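Local coordinates for HIT domain-containing protein (Sulfolobus tokodaii, PDB 2EO4) that binds zinc and, as a histidine triad protein, probably acts on nucleotides, possibly with adenylylsulfatase activity, at residues 36-41 / 63-68. Residues are numbered along the deposited sequence; the frame is centred on the assembly and turned at random.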
loop_
_atom_site.group_PDB
_atom_site.type_symbol
_atom_site.label_atom_id
_atom_site.label_comp_id
_atom_site.label_asym_id
_atom_site.label_seq_id
_atom_site.Cartn_x
_atom_site.Cartn_y
_atom_site.Cartn_z
ATOM N N THR A 36 6.971 -9.852 5.076
ATOM C CA THR A 36 6.478 -9.451 6.388
ATOM C C THR A 36 5.142 -8.726 6.310
ATOM O O THR A 36 4.812 -8.118 5.291
ATOM C CB THR A 36 7.515 -8.530 7.071
ATOM O OG1 THR A 36 8.708 -9.279 7.312
ATOM C CG2 THR A 36 6.984 -7.968 8.391
ATOM N N LEU A 37 4.374 -8.805 7.393
ATOM C CA LEU A 37 3.079 -8.148 7.469
ATOM C C LEU A 37 3.125 -7.109 8.584
ATOM O O LEU A 37 3.546 -7.410 9.698
ATOM C CB LEU A 37 1.994 -9.182 7.767
ATOM C CG LEU A 37 2.131 -10.405 6.856
ATOM C CD1 LEU A 37 1.327 -11.564 7.386
ATOM C CD2 LEU A 37 1.704 -10.021 5.445
ATOM N N VAL A 38 2.712 -5.884 8.275
ATOM C CA VAL A 38 2.699 -4.818 9.268
ATOM C C VAL A 38 1.242 -4.621 9.639
ATOM O O VAL A 38 0.388 -4.448 8.768
ATOM C CB VAL A 38 3.266 -3.502 8.707
ATOM C CG1 VAL A 38 3.264 -2.434 9.798
ATOM C CG2 VAL A 38 4.680 -3.727 8.191
ATOM N N ILE A 39 0.953 -4.650 10.933
ATOM C CA ILE A 39 -0.425 -4.522 11.366
ATOM C C ILE A 39 -0.668 -3.629 12.568
ATOM O O ILE A 39 0.207 -3.455 13.423
ATOM C CB ILE A 39 -1.002 -5.898 11.772
ATOM C CG1 ILE A 39 -0.274 -6.405 13.023
ATOM C CG2 ILE A 39 -0.826 -6.906 10.648
ATOM C CD1 ILE A 39 -0.880 -7.648 13.643
ATOM N N PRO A 40 -1.862 -3.023 12.626
ATOM C CA PRO A 40 -2.201 -2.176 13.767
ATOM C C PRO A 40 -2.636 -3.270 14.747
ATOM O O PRO A 40 -3.173 -4.297 14.308
ATOM C CB PRO A 40 -3.411 -1.381 13.276
ATOM C CG PRO A 40 -3.268 -1.394 11.776
ATOM C CD PRO A 40 -2.797 -2.799 11.512
ATOM N N LYS A 41 -2.402 -3.095 16.041
ATOM C CA LYS A 41 -2.823 -4.122 16.990
ATOM C C LYS A 41 -4.342 -4.143 17.109
ATOM O O LYS A 41 -4.944 -5.207 17.273
ATOM C CB LYS A 41 -2.172 -3.893 18.356
ATOM C CG LYS A 41 -0.691 -4.228 18.356
ATOM C CD LYS A 41 -0.083 -4.118 19.739
ATOM C CE LYS A 41 1.365 -4.580 19.732
ATOM N NZ LYS A 41 1.944 -4.607 21.112
ATOM N N LYS A 63 7.169 2.325 6.682
ATOM C CA LYS A 63 8.435 2.851 6.158
ATOM C C LYS A 63 9.626 2.286 6.935
ATOM O O LYS A 63 10.579 1.776 6.346
ATOM C CB LYS A 63 8.483 4.381 6.234
ATOM C CG LYS A 63 9.820 4.951 5.737
ATOM C CD LYS A 63 9.902 6.474 5.834
ATOM C CE LYS A 63 11.291 6.960 5.425
ATOM N NZ LYS A 63 11.419 8.451 5.414
ATOM N N LEU A 64 9.576 2.390 8.259
ATOM C CA LEU A 64 10.663 1.895 9.100
ATOM C C LEU A 64 10.951 0.415 8.876
ATOM O O LEU A 64 12.097 0.018 8.640
ATOM C CB LEU A 64 10.338 2.121 10.581
ATOM C CG LEU A 64 11.311 1.479 11.578
ATOM C CD1 LEU A 64 12.710 2.033 11.359
ATOM C CD2 LEU A 64 10.843 1.750 13.004
ATOM N N VAL A 65 9.908 -0.406 8.955
ATOM C CA VAL A 65 10.074 -1.838 8.773
ATOM C C VAL A 65 10.574 -2.169 7.370
ATOM O O VAL A 65 11.410 -3.056 7.207
ATOM C CB VAL A 65 8.756 -2.584 9.065
ATOM C CG1 VAL A 65 8.923 -4.080 8.800
ATOM C CG2 VAL A 65 8.356 -2.349 10.520
ATOM N N SER A 66 10.073 -1.455 6.363
ATOM C CA SER A 66 10.507 -1.689 4.989
ATOM C C SER A 66 12.003 -1.388 4.863
ATOM O O SER A 66 12.749 -2.160 4.261
ATOM C CB SER A 66 9.716 -0.812 4.010
ATOM O OG SER A 66 8.354 -1.220 3.934
ATOM N N LEU A 67 12.442 -0.263 5.421
ATOM C CA LEU A 67 13.861 0.078 5.357
ATOM C C LEU A 67 14.668 -1.023 6.040
ATOM O O LEU A 67 15.714 -1.444 5.540
ATOM C CB LEU A 67 14.123 1.424 6.038
ATOM C CG LEU A 67 13.707 2.665 5.241
ATOM C CD1 LEU A 67 13.773 3.906 6.117
ATOM C CD2 LEU A 67 14.617 2.810 4.024
ATOM N N GLY A 68 14.167 -1.492 7.177
ATOM C CA GLY A 68 14.850 -2.541 7.915
ATOM C C GLY A 68 14.975 -3.829 7.125
ATOM O O GLY A 68 16.045 -4.431 7.066
#
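With chi1 at 177°, Val-65 carries CG1 trans to its own backbone N, and this is the methyl that reaches from the helix to two side chains of strand 36-40. Thr-36 has chi1 at -65°, a setting that turns OG1 back to the carbonyl O of Gly-34 and leaves CG2 for the helix. The result is two methyls of alternate strand residues meeting one methyl: Val-65 CG1 lies 4.3 Å from Val-38 CG2 and 4.4 Å from Thr-36 CG2. The second branch of Val-65 comes nearly as close, its CG2 standing 4.6 Å from Val-38 CG2. These are loose, purely apolar approaches with little area buried between the segments, and the backbones stay well apart, with 8.0 Å between the CA atoms of Val-38 and Val-65. Ile-99 of the adjacent strand 97-102 also touches both valines, while Leu-58 and Val-61, earlier on helix 52-72, reach Val-38. On the other face of strand 36-40, Leu-37 and Ile-39 pack against Phe-3 and His-96, the predicted nucleophile. Ser-66 and Leu-67 of the same helix also touch Leu-48 of the second subunit. Strand 36-40 is one strand of the antiparallel sheet, and helix 52-72 packs on the face that carries Thr-36 and Val-38, the helix-on-sheet packing of the alpha+beta HIT fold.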